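Local coordinates for protein pectinesterase (Aspergillus niger, PDB 5C1E) that hydrolyses the methyl esters of pectin galacturonate units, releasing methanol and leaving de-esterified galacturonan, and is probably involved in maceration of plant tissue, at residues 42-48 with 73-78; 108-114 with 134-138; 220-225 with 246-250; 254-259 with 271-277. All blocks are in the same frame, centred on the assembly; numbering follows the deposited sequence. Where two conformers were deposited one is given.

Contact 1: 42-48 with 73-78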
# COMPACT_ATOMS: atom_id res chain seq x y z
N SER A 42 -20.14 -8.33 -1.94
CA SER A 42 -19.61 -8.99 -0.76
C SER A 42 -19.18 -10.42 -1.07
O SER A 42 -19.83 -11.15 -1.82
CB SER A 42 -20.66 -8.98 0.37
OG SER A 42 -21.91 -9.51 -0.06
N GLY A 43 -18.08 -10.80 -0.45
CA GLY A 43 -17.57 -12.15 -0.56
C GLY A 43 -16.10 -12.25 -0.31
O GLY A 43 -15.37 -11.23 -0.27
N THR A 44 -15.66 -13.48 -0.15
CA THR A 44 -14.23 -13.81 -0.13
C THR A 44 -13.94 -14.51 -1.44
O THR A 44 -14.56 -15.53 -1.76
CB THR A 44 -13.87 -14.71 1.06
OG1 THR A 44 -14.13 -13.99 2.26
CG2 THR A 44 -12.41 -15.12 1.02
N TYR A 45 -13.06 -13.89 -2.23
CA TYR A 45 -12.71 -14.34 -3.56
C TYR A 45 -11.29 -14.94 -3.51
O TYR A 45 -10.30 -14.24 -3.34
CB TYR A 45 -12.82 -13.16 -4.53
CG TYR A 45 -14.23 -12.61 -4.62
CD1 TYR A 45 -14.70 -11.70 -3.67
CD2 TYR A 45 -15.10 -13.03 -5.63
CE1 TYR A 45 -16.00 -11.21 -3.75
CE2 TYR A 45 -16.39 -12.55 -5.72
CZ TYR A 45 -16.85 -11.66 -4.78
OH TYR A 45 -18.13 -11.21 -4.88
N GLU A 46 -11.24 -16.27 -3.62
CA GLU A 46 -10.02 -17.02 -3.58
C GLU A 46 -9.44 -17.01 -4.99
O GLU A 46 -9.67 -17.92 -5.78
CB GLU A 46 -10.30 -18.44 -3.09
CG GLU A 46 -10.81 -18.47 -1.64
CD GLU A 46 -10.89 -19.86 -1.03
OE1 GLU A 46 -10.90 -20.88 -1.76
OE2 GLU A 46 -10.97 -19.94 0.21
N GLU A 47 -8.72 -15.94 -5.30
CA GLU A 47 -8.22 -15.68 -6.64
C GLU A 47 -6.84 -15.04 -6.59
O GLU A 47 -6.50 -14.38 -5.61
CB GLU A 47 -9.18 -14.75 -7.38
CG GLU A 47 -10.58 -15.32 -7.57
CD GLU A 47 -11.47 -14.42 -8.39
OE1 GLU A 47 -11.06 -14.02 -9.50
OE2 GLU A 47 -12.56 -14.08 -7.91
N GLN A 48 -6.05 -15.26 -7.64
CA GLN A 48 -4.79 -14.56 -7.86
C GLN A 48 -4.92 -13.80 -9.18
O GLN A 48 -5.19 -14.39 -10.22
CB GLN A 48 -3.62 -15.54 -7.91
CG GLN A 48 -2.27 -14.86 -7.91
CD GLN A 48 -1.10 -15.82 -7.83
OE1 GLN A 48 -1.20 -16.99 -8.22
NE2 GLN A 48 0.02 -15.33 -7.31
N VAL A 73 -16.45 -5.53 2.83
CA VAL A 73 -17.00 -6.88 2.85
C VAL A 73 -16.50 -7.71 1.66
O VAL A 73 -16.97 -8.83 1.44
CB VAL A 73 -18.55 -6.88 2.88
CG1 VAL A 73 -19.05 -6.50 4.26
CG2 VAL A 73 -19.13 -5.95 1.80
N VAL A 74 -15.54 -7.16 0.91
CA VAL A 74 -14.92 -7.86 -0.21
C VAL A 74 -13.47 -8.15 0.13
O VAL A 74 -12.70 -7.23 0.43
CB VAL A 74 -14.98 -7.04 -1.51
CG1 VAL A 74 -14.30 -7.80 -2.64
CG2 VAL A 74 -16.43 -6.77 -1.87
N THR A 75 -13.12 -9.43 0.15
CA THR A 75 -11.75 -9.84 0.39
C THR A 75 -11.27 -10.67 -0.79
O THR A 75 -11.96 -11.60 -1.21
CB THR A 75 -11.65 -10.64 1.71
OG1 THR A 75 -11.96 -9.77 2.80
CG2 THR A 75 -10.23 -11.15 1.92
N ILE A 76 -10.12 -10.30 -1.34
CA ILE A 76 -9.40 -11.10 -2.32
C ILE A 76 -8.24 -11.78 -1.60
O ILE A 76 -7.38 -11.10 -1.02
CB ILE A 76 -8.85 -10.25 -3.49
CG1 ILE A 76 -9.97 -9.37 -4.04
CG2 ILE A 76 -8.28 -11.16 -4.58
CD1 ILE A 76 -9.55 -8.45 -5.15
N THR A 77 -8.20 -13.10 -1.66
CA THR A 77 -7.19 -13.83 -0.92
C THR A 77 -6.57 -14.95 -1.74
O THR A 77 -7.23 -15.61 -2.52
CB THR A 77 -7.75 -14.41 0.40
OG1 THR A 77 -6.68 -14.98 1.17
CG2 THR A 77 -8.81 -15.44 0.15
N HIS A 78 -5.27 -15.15 -1.50
CA HIS A 78 -4.51 -16.24 -2.08
C HIS A 78 -3.28 -16.44 -1.20
O HIS A 78 -2.87 -15.53 -0.48
CB HIS A 78 -4.15 -15.92 -3.53
CG HIS A 78 -3.42 -17.02 -4.25
ND1 HIS A 78 -2.07 -16.95 -4.54
CD2 HIS A 78 -3.86 -18.19 -4.79
CE1 HIS A 78 -1.70 -18.05 -5.18
NE2 HIS A 78 -2.77 -18.81 -5.35

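Contact 2: 108-114 with 134-138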
# COMPACT_ATOMS: atom_id res chain seq x y z
N VAL A 108 -7.22 -6.96 0.31
CA VAL A 108 -6.34 -7.89 -0.37
C VAL A 108 -5.40 -8.52 0.63
O VAL A 108 -4.76 -7.82 1.43
CB VAL A 108 -5.51 -7.19 -1.50
CG1 VAL A 108 -4.61 -8.20 -2.23
CG2 VAL A 108 -6.43 -6.52 -2.50
N GLU A 109 -5.28 -9.84 0.58
CA GLU A 109 -4.43 -10.54 1.51
C GLU A 109 -3.64 -11.66 0.86
O GLU A 109 -4.06 -12.24 -0.13
CB GLU A 109 -5.23 -11.09 2.69
CG GLU A 109 -6.31 -12.06 2.32
CD GLU A 109 -6.93 -12.74 3.54
OE1 GLU A 109 -7.12 -13.98 3.51
OE2 GLU A 109 -7.22 -12.02 4.52
N ASN A 110 -2.47 -11.90 1.42
CA ASN A 110 -1.73 -13.13 1.17
C ASN A 110 -1.74 -13.90 2.49
O ASN A 110 -1.28 -13.37 3.50
CB ASN A 110 -0.31 -12.84 0.67
CG ASN A 110 0.43 -14.10 0.20
OD1 ASN A 110 0.36 -15.14 0.85
ND2 ASN A 110 1.13 -14.01 -0.92
N GLY A 111 -2.27 -15.12 2.49
CA GLY A 111 -2.41 -15.89 3.72
C GLY A 111 -1.20 -16.71 4.15
O GLY A 111 -1.31 -17.50 5.08
N TYR A 112 -0.04 -16.49 3.54
CA TYR A 112 1.13 -17.30 3.85
C TYR A 112 1.53 -17.21 5.31
O TYR A 112 1.80 -18.23 5.95
CB TYR A 112 2.34 -16.96 2.97
CG TYR A 112 3.47 -17.95 3.15
CD1 TYR A 112 3.47 -19.17 2.49
CD2 TYR A 112 4.52 -17.69 4.03
CE1 TYR A 112 4.49 -20.10 2.69
CE2 TYR A 112 5.55 -18.62 4.23
CZ TYR A 112 5.52 -19.83 3.56
OH TYR A 112 6.54 -20.76 3.73
N GLY A 113 1.60 -15.99 5.83
CA GLY A 113 2.01 -15.79 7.21
C GLY A 113 3.52 -15.58 7.33
O GLY A 113 4.20 -15.34 6.33
N GLU A 114 4.04 -15.64 8.55
CA GLU A 114 5.47 -15.43 8.76
C GLU A 114 6.28 -16.61 8.23
O GLU A 114 5.83 -17.76 8.30
CB GLU A 114 5.82 -15.24 10.24
CG GLU A 114 7.32 -15.00 10.47
CD GLU A 114 7.68 -14.64 11.90
OE1 GLU A 114 8.73 -13.98 12.10
OE2 GLU A 114 6.92 -15.02 12.83
N GLN A 134 -7.76 -2.49 2.31
CA GLN A 134 -6.86 -3.14 3.25
C GLN A 134 -5.87 -4.03 2.52
O GLN A 134 -6.22 -4.71 1.55
CB GLN A 134 -7.62 -3.99 4.26
CG GLN A 134 -8.72 -3.24 5.01
CD GLN A 134 -9.34 -4.08 6.12
OE1 GLN A 134 -8.60 -4.71 6.90
NE2 GLN A 134 -10.69 -4.08 6.23
N PHE A 135 -4.64 -4.04 3.03
CA PHE A 135 -3.60 -4.90 2.51
C PHE A 135 -2.96 -5.60 3.68
O PHE A 135 -2.41 -4.95 4.57
CB PHE A 135 -2.57 -4.09 1.71
CG PHE A 135 -3.17 -3.15 0.73
CD1 PHE A 135 -3.44 -3.57 -0.55
CD2 PHE A 135 -3.44 -1.84 1.08
CE1 PHE A 135 -4.00 -2.71 -1.47
CE2 PHE A 135 -3.99 -0.97 0.16
CZ PHE A 135 -4.27 -1.42 -1.11
N SER A 136 -3.02 -6.93 3.67
CA SER A 136 -2.60 -7.74 4.81
C SER A 136 -1.62 -8.85 4.44
O SER A 136 -1.81 -9.58 3.46
CB SER A 136 -3.82 -8.34 5.50
OG SER A 136 -4.64 -7.32 6.04
N GLY A 137 -0.55 -8.94 5.24
CA GLY A 137 0.44 -10.02 5.13
C GLY A 137 1.34 -9.98 6.34
O GLY A 137 0.91 -9.52 7.40
N TYR A 138 2.56 -10.50 6.20
CA TYR A 138 3.54 -10.47 7.28
C TYR A 138 4.84 -9.88 6.73
O TYR A 138 5.22 -8.74 7.07
CB TYR A 138 3.76 -11.86 7.90
CG TYR A 138 4.54 -11.78 9.17
CD1 TYR A 138 3.89 -11.55 10.39
CD2 TYR A 138 5.93 -11.87 9.16
CE1 TYR A 138 4.61 -11.45 11.56
CE2 TYR A 138 6.66 -11.77 10.34
CZ TYR A 138 5.98 -11.55 11.54
OH TYR A 138 6.69 -11.42 12.72
O HOH W 1 9.27 -10.73 12.59
O HOH W 2 5.58 -12.98 14.55

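Contact 3: 220-225 with 246-250. With SO4 (sulfate ion), chain D; ACT (acetate ion), chain M; SO4 (sulfate ion), chain F.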
# COMPACT_ATOMS: atom_id res chain seq x y z
N GLY A 220 11.90 2.20 9.11
CA GLY A 220 12.39 1.65 7.87
C GLY A 220 13.82 1.17 7.92
O GLY A 220 14.54 1.38 8.91
N ARG A 221 14.18 0.50 6.84
CA ARG A 221 15.57 0.18 6.55
C ARG A 221 15.79 0.25 5.04
O ARG A 221 14.82 0.14 4.26
CB ARG A 221 15.94 -1.17 7.15
CG ARG A 221 15.14 -2.34 6.59
CD ARG A 221 15.53 -3.63 7.29
NE ARG A 221 14.98 -4.79 6.61
CZ ARG A 221 15.53 -6.00 6.62
NH1 ARG A 221 16.65 -6.22 7.28
NH2 ARG A 221 14.96 -6.99 5.95
N PRO A 222 17.04 0.45 4.60
CA PRO A 222 17.26 0.71 3.17
C PRO A 222 17.47 -0.56 2.35
O PRO A 222 18.53 -1.20 2.45
CB PRO A 222 18.51 1.59 3.16
CG PRO A 222 19.23 1.26 4.42
CD PRO A 222 18.22 0.77 5.42
N TRP A 223 16.49 -0.89 1.52
CA TRP A 223 16.63 -2.06 0.66
C TRP A 223 17.73 -1.80 -0.37
O TRP A 223 18.47 -2.70 -0.73
CB TRP A 223 15.29 -2.42 0.04
CG TRP A 223 15.26 -3.69 -0.73
CD1 TRP A 223 16.13 -4.74 -0.62
CD2 TRP A 223 14.28 -4.09 -1.70
NE1 TRP A 223 15.78 -5.74 -1.49
CE2 TRP A 223 14.64 -5.36 -2.16
CE3 TRP A 223 13.14 -3.48 -2.23
CZ2 TRP A 223 13.90 -6.04 -3.13
CZ3 TRP A 223 12.41 -4.15 -3.21
CH2 TRP A 223 12.79 -5.41 -3.65
N ARG A 224 17.85 -0.55 -0.83
CA ARG A 224 18.98 -0.10 -1.64
C ARG A 224 19.51 1.19 -1.03
O ARG A 224 18.89 1.74 -0.11
CB ARG A 224 18.56 0.11 -3.10
CG ARG A 224 18.04 -1.15 -3.78
CD ARG A 224 19.19 -2.03 -4.24
NE ARG A 224 18.72 -3.21 -4.96
CZ ARG A 224 18.33 -4.35 -4.39
NH1 ARG A 224 17.92 -5.37 -5.14
NH2 ARG A 224 18.34 -4.49 -3.07
N VAL A 225 20.63 1.68 -1.56
CA VAL A 225 21.46 2.63 -0.81
C VAL A 225 20.90 4.06 -0.71
O VAL A 225 21.36 4.84 0.12
CB VAL A 225 22.91 2.69 -1.35
CG1 VAL A 225 23.61 1.35 -1.15
CG2 VAL A 225 22.95 3.09 -2.81
N THR A 246 16.71 1.33 10.95
CA THR A 246 17.74 0.30 11.07
C THR A 246 18.42 0.05 9.71
O THR A 246 18.15 0.73 8.72
CB THR A 246 17.17 -0.99 11.72
OG1 THR A 246 18.24 -1.88 12.09
CG2 THR A 246 16.20 -1.72 10.79
N THR A 247 19.32 -0.93 9.69
CA THR A 247 20.20 -1.15 8.54
C THR A 247 19.76 -2.31 7.66
O THR A 247 18.99 -3.20 8.09
CB THR A 247 21.60 -1.47 9.04
OG1 THR A 247 21.50 -2.65 9.85
CG2 THR A 247 22.15 -0.31 9.86
N MET A 248 20.23 -2.28 6.42
CA MET A 248 20.01 -3.38 5.48
C MET A 248 21.10 -3.34 4.39
O MET A 248 22.08 -4.05 4.53
CB MET A 248 18.59 -3.36 4.87
CG MET A 248 18.25 -4.62 4.09
SD MET A 248 16.55 -4.60 3.44
CE MET A 248 16.37 -6.29 2.90
N ALA A 249 20.97 -2.51 3.35
CA ALA A 249 21.98 -2.52 2.28
C ALA A 249 23.31 -2.00 2.81
O ALA A 249 23.34 -0.97 3.46
CB ALA A 249 21.53 -1.67 1.11
N ASP A 250 24.41 -2.71 2.55
CA ASP A 250 25.71 -2.23 2.98
C ASP A 250 26.09 -0.94 2.25
O ASP A 250 25.87 -0.83 1.05
CB ASP A 250 26.80 -3.27 2.78
CG ASP A 250 28.12 -2.81 3.33
OD1 ASP A 250 28.22 -2.69 4.57
OD2 ASP A 250 29.04 -2.53 2.53
S SO4 D . 17.86 -8.36 -2.75
O1 SO4 D . 16.78 -8.56 -1.75
O2 SO4 D . 18.58 -9.63 -2.93
O3 SO4 D . 17.25 -7.96 -4.03
O4 SO4 D . 18.79 -7.32 -2.24
C ACT M . 19.30 -8.05 5.43
O ACT M . 18.52 -8.40 6.35
OXT ACT M . 20.31 -7.35 5.63
CH3 ACT M . 19.00 -8.50 4.02
S SO4 F . 19.61 -4.05 -8.59
O1 SO4 F . 18.21 -3.99 -8.10
O2 SO4 F . 19.98 -5.45 -8.87
O3 SO4 F . 19.72 -3.24 -9.82
O4 SO4 F . 20.50 -3.46 -7.55
O HOH W 3 17.90 -5.11 9.68

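Contact 4: 254-259 with 271-277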
# COMPACT_ATOMS: atom_id res chain seq x y z
N PRO A 254 20.75 6.48 3.37
CA PRO A 254 19.33 6.77 3.18
C PRO A 254 19.00 8.22 3.47
O PRO A 254 19.71 8.89 4.22
CB PRO A 254 18.64 5.86 4.21
CG PRO A 254 19.65 5.69 5.27
CD PRO A 254 20.98 5.63 4.54
N LEU A 255 17.92 8.69 2.86
CA LEU A 255 17.35 10.00 3.15
C LEU A 255 16.06 9.79 3.94
O LEU A 255 14.95 9.59 3.39
CB LEU A 255 17.09 10.78 1.86
CG LEU A 255 18.29 11.18 0.98
CD1 LEU A 255 19.39 11.84 1.81
CD2 LEU A 255 18.88 9.99 0.25
N TYR A 256 16.23 9.79 5.25
CA TYR A 256 15.18 9.48 6.21
C TYR A 256 14.84 10.69 7.09
O TYR A 256 15.69 11.27 7.76
CB TYR A 256 15.67 8.34 7.10
CG TYR A 256 15.67 6.95 6.48
CD1 TYR A 256 14.90 6.63 5.37
CD2 TYR A 256 16.46 5.94 7.05
CE1 TYR A 256 14.89 5.33 4.85
CE2 TYR A 256 16.47 4.66 6.53
CZ TYR A 256 15.69 4.35 5.44
OH TYR A 256 15.68 3.07 4.97
N TYR A 257 13.55 11.04 7.10
CA TYR A 257 13.09 12.28 7.70
C TYR A 257 11.88 12.06 8.59
O TYR A 257 11.04 11.18 8.33
CB TYR A 257 12.64 13.24 6.62
CG TYR A 257 13.63 13.54 5.53
CD1 TYR A 257 14.54 14.56 5.67
CD2 TYR A 257 13.62 12.83 4.34
CE1 TYR A 257 15.42 14.89 4.66
CE2 TYR A 257 14.49 13.14 3.31
CZ TYR A 257 15.40 14.16 3.48
OH TYR A 257 16.28 14.49 2.48
N GLU A 258 11.77 12.89 9.62
CA GLU A 258 10.52 13.03 10.35
C GLU A 258 10.15 14.50 10.48
O GLU A 258 11.02 15.35 10.61
CB GLU A 258 10.64 12.43 11.72
CG GLU A 258 10.67 10.92 11.73
CD GLU A 258 10.96 10.41 13.13
OE1 GLU A 258 9.97 10.17 13.86
OE2 GLU A 258 12.15 10.31 13.50
N TYR A 259 8.86 14.81 10.42
CA TYR A 259 8.42 16.20 10.56
C TYR A 259 7.06 16.27 11.24
O TYR A 259 6.07 15.80 10.69
CB TYR A 259 8.36 16.93 9.22
CG TYR A 259 8.01 18.39 9.41
CD1 TYR A 259 8.99 19.31 9.76
CD2 TYR A 259 6.70 18.83 9.30
CE1 TYR A 259 8.68 20.64 9.98
CE2 TYR A 259 6.38 20.16 9.51
CZ TYR A 259 7.38 21.06 9.86
OH TYR A 259 7.09 22.39 10.07
N ARG A 271 17.41 9.13 17.77
CA ARG A 271 17.34 8.63 16.39
C ARG A 271 18.71 8.43 15.77
O ARG A 271 19.69 9.08 16.15
CB ARG A 271 16.54 9.58 15.51
CG ARG A 271 15.07 9.65 15.87
CD ARG A 271 14.33 8.39 15.41
NE ARG A 271 12.87 8.58 15.47
CZ ARG A 271 12.03 8.02 16.35
NH1 ARG A 271 12.44 7.19 17.30
NH2 ARG A 271 10.74 8.31 16.26
N GLU A 272 18.75 7.51 14.81
CA GLU A 272 19.91 7.26 13.97
C GLU A 272 19.47 7.30 12.51
O GLU A 272 18.29 7.09 12.21
CB GLU A 272 20.55 5.90 14.28
CG GLU A 272 21.15 5.77 15.67
CD GLU A 272 21.78 4.40 15.94
OE1 GLU A 272 21.79 3.53 15.03
OE2 GLU A 272 22.27 4.20 17.08
N TYR A 273 20.42 7.61 11.63
CA TYR A 273 20.24 7.53 10.17
C TYR A 273 19.31 8.61 9.59
O TYR A 273 18.85 8.48 8.45
CB TYR A 273 19.76 6.13 9.75
CG TYR A 273 20.64 5.01 10.25
CD1 TYR A 273 21.90 4.79 9.70
CD2 TYR A 273 20.22 4.17 11.27
CE1 TYR A 273 22.71 3.77 10.16
CE2 TYR A 273 21.03 3.15 11.74
CZ TYR A 273 22.28 2.97 11.19
OH TYR A 273 23.09 1.98 11.65
N GLU A 274 19.03 9.67 10.34
CA GLU A 274 18.11 10.69 9.84
C GLU A 274 18.81 11.90 9.23
O GLU A 274 20.01 12.14 9.45
CB GLU A 274 17.17 11.16 10.93
CG GLU A 274 16.20 10.10 11.38
CD GLU A 274 15.02 10.67 12.14
OE1 GLU A 274 15.21 11.64 12.94
OE2 GLU A 274 13.91 10.14 11.93
N THR A 275 18.02 12.67 8.48
CA THR A 275 18.45 13.92 7.88
C THR A 275 17.48 15.01 8.32
O THR A 275 16.30 14.74 8.48
CB THR A 275 18.43 13.80 6.34
OG1 THR A 275 19.31 12.75 5.95
CG2 THR A 275 18.85 15.07 5.66
N SER A 276 17.97 16.24 8.49
CA SER A 276 17.09 17.34 8.91
C SER A 276 16.20 17.78 7.77
O SER A 276 16.59 17.69 6.60
CB SER A 276 17.90 18.55 9.40
OG SER A 276 18.71 18.16 10.49
N ILE A 277 15.00 18.25 8.11
CA ILE A 277 14.12 18.87 7.15
C ILE A 277 13.26 19.90 7.90
O ILE A 277 12.91 19.68 9.06
CB ILE A 277 13.26 17.82 6.38
CG1 ILE A 277 12.66 18.42 5.11
CG2 ILE A 277 12.18 17.22 7.26
CD1 ILE A 277 12.09 17.40 4.15
O HOH W 4 18.83 10.18 6.43
O HOH W 5 14.05 14.60 10.12
O HOH W 6 13.83 17.36 10.52

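Contact 1: 42-48 with 73-78
Ser42 leads into a parallel pair of strands, 43-46 beside 74-78, at the first edge of a sheet of the right-handed parallel beta-helix that pectin methylesterases share. Its CB packs against Val73 CG2 at 3.7 Å, and Glu62 takes the bond of its backbone N. Gly43 follows, donating from N to Val73 O and accepting at O from Thr75 N. Thr44 has CG2 anti to the backbone N, which lays that methyl on Thr77 CG2 at 3.7 Å on the threonine-bearing face of the sheet. Tyr45 is buried on the other face. Its N meets Thr75 O at 2.7 Å in an almost straight bond (176°), while its O receives Thr77 N. The same Thr75 O lies in the plane of the Tyr45 ring, at its edge, and Val74 CG1 stands 4.0 Å from CE1; the hydroxyl is held by Ala41 O, and Ile22 of helix 22-29 touches the side chain. Glu46, centre of an inverse gamma turn, runs alongside Thr77, with Glu46 CG 4.0 Å from Thr77 CG2. The regular pairing fades at Glu47, whose N reaches Thr77 O only weakly; its carboxylate turns to the backbone N atoms of Ile22 and Gly23. Gln48 extends fully across the imidazole of His78, its amide tilted 30° to the ring and its NE2 bonded to Ala92 O. Gln48 CB sits over the ring centre in a CH-pi contact, 3.9 Å from the centroid of the His78 ring.

Contact 2: 108-114 with 134-138
The 108-110 part of strand 107-110 and strand 134-136 run parallel, 2° apart in direction with axes 4.8 Å from each other, and three backbone bonds join them: Val108 N to Gln134 O, Ser136 N to Val108 O and Asn110 N to Ser136 O. Val108 CB meets Phe135 CD1 at 4.3 Å on the buried face, against Met103 of strand 102-104, in the stacked interior of the parallel beta-helix. On the other face Glu109 CB faces Ser136 CB. Beyond the strands, Asn110 OD1 accepts a hydrogen bond from Tyr112 N at 3.0 Å in the carbonyl plane, an Asx turn that bends the chain, while its ND2 is held by Ile80 O and Val119 O. Past this turn, Glu114 meets Tyr138. With CG anti to the backbone N (chi1 -179°) and the chain extended, Glu114 lies along the ring, CB 3.6 Å from the centroid over one face and CG 3.3 Å from CE2. Its carboxylate, 36° from the ring plane, ends beside the phenol, where one water bonds both Glu114 OE2 (3.0 Å) and Tyr138 OH (2.6 Å); a second spans OH and OE1, weakly at OE1. The aliphatic part of Glu114 thus packs on the ring, whereas its carboxylate and the phenol share two waters.

Contact 3: 220-225 with 246-250
Pro222 O receives Ala249 N at 2.9 Å, and Met248 CB crowds the same oxygen at 3.2 Å; a second backbone bond, Thr246 N to Gly220 O, ties the other end of the two loops. Between them Arg221 and Met248 cross. The arginine stretches from CG to NE, and Met248 SD lies 3.5 Å above one face of its guanidinium, displaced toward the rim, with the methyl 3.4 Å from NH2. Arg221 NE forms a salt bridge with Asp161, the predicted active-site aspartate, while NH1 holds an acetate oxygen and a water that also donates to Thr247 O. Met248 continues to Trp223: side by side and pointing the same way, the two make an oblique Met-aromatic contact, Met248 SD 5.0 Å from the centroid of the five-membered ring of Trp223. Trp223 NE1 donates in the ring plane to O1 of a sulfate at 3.0 Å. Arg224, its CZ over one face of that indole, grips the same sulfate through NH1 and NH2 and, at longer range, a second one through NE and NH1. These ions probably come from the crystallisation liquor. The contact joins the loop between strands 217-220 and 228-232 to the one preceding strand 255-259, with strand 182-187 touching Arg221 and Trp223.

Contact 4: 254-259 with 271-277
The Tyr257 ring carries Ile277 CD1 over one face, 4.0 Å above its plane and displaced toward the rim, while Ser276 O lies in plane at its edge. Ile277 crosses this tyrosine at about a right angle, its CB 3.6 Å from CD1, and Thr275 runs alongside with CG2 near CE1. Pro254 CB sits over the centre of one face of the Tyr256 ring, which also stacks with Trp245, and Ile277 O meets the edge of Tyr259. A single direct backbone bond joins the segments, Thr275 N to Tyr256 O at 2.8 Å. Elsewhere water completes the pairing: one molecule is gripped four ways, donating to Pro254 O and Tyr273 O and accepting from Tyr256 N and Thr275 OG1, and another accepts from Glu258 N and donates to Thr275 O. Arg271, bent at chi2 (-75°), crosses Glu258 at about a right angle, the guanidinium and carboxylate planes 21° apart; NH2 meets OE1 on the syn side at 3.1 Å, nearly straight (171°), and NE faces OE2, whose position is less certain. Arg271 is further anchored by Gly265 O and Pro242 O. Segment 271-277 thus lies beside strand 255-259, the outermost strand of the ten-stranded parallel sheet, on whose other flank strand 228-232 is hydrogen-bonded; the loop then leads on toward helix 283-287.

Contacts 1 and 2 are neighbours in one parallel sheet: strands 74-78 and 107-110 lie side by side, Ile76 O lies 2.9 Å from Glu109 N, and Thr77 OG1 reaches Glu109 OE1 at 2.6 Å. Contacts 3 and 4 adjoin near the other end of the beta-helix, where Tyr256 OH lies against the backbone of Arg221 and Pro222; their centres are 13 Å apart. Contacts 1 and 4 stand 38 Å apart between centres, on opposite sides of the chain's centre. The predicted active-site Asp161 lies nearest contact 3: the side chain of Arg221 is about 3 Å from its own, those of Tyr138 and Tyr256 about 9 Å, so contacts 2, 3 and 4 all approach the active site.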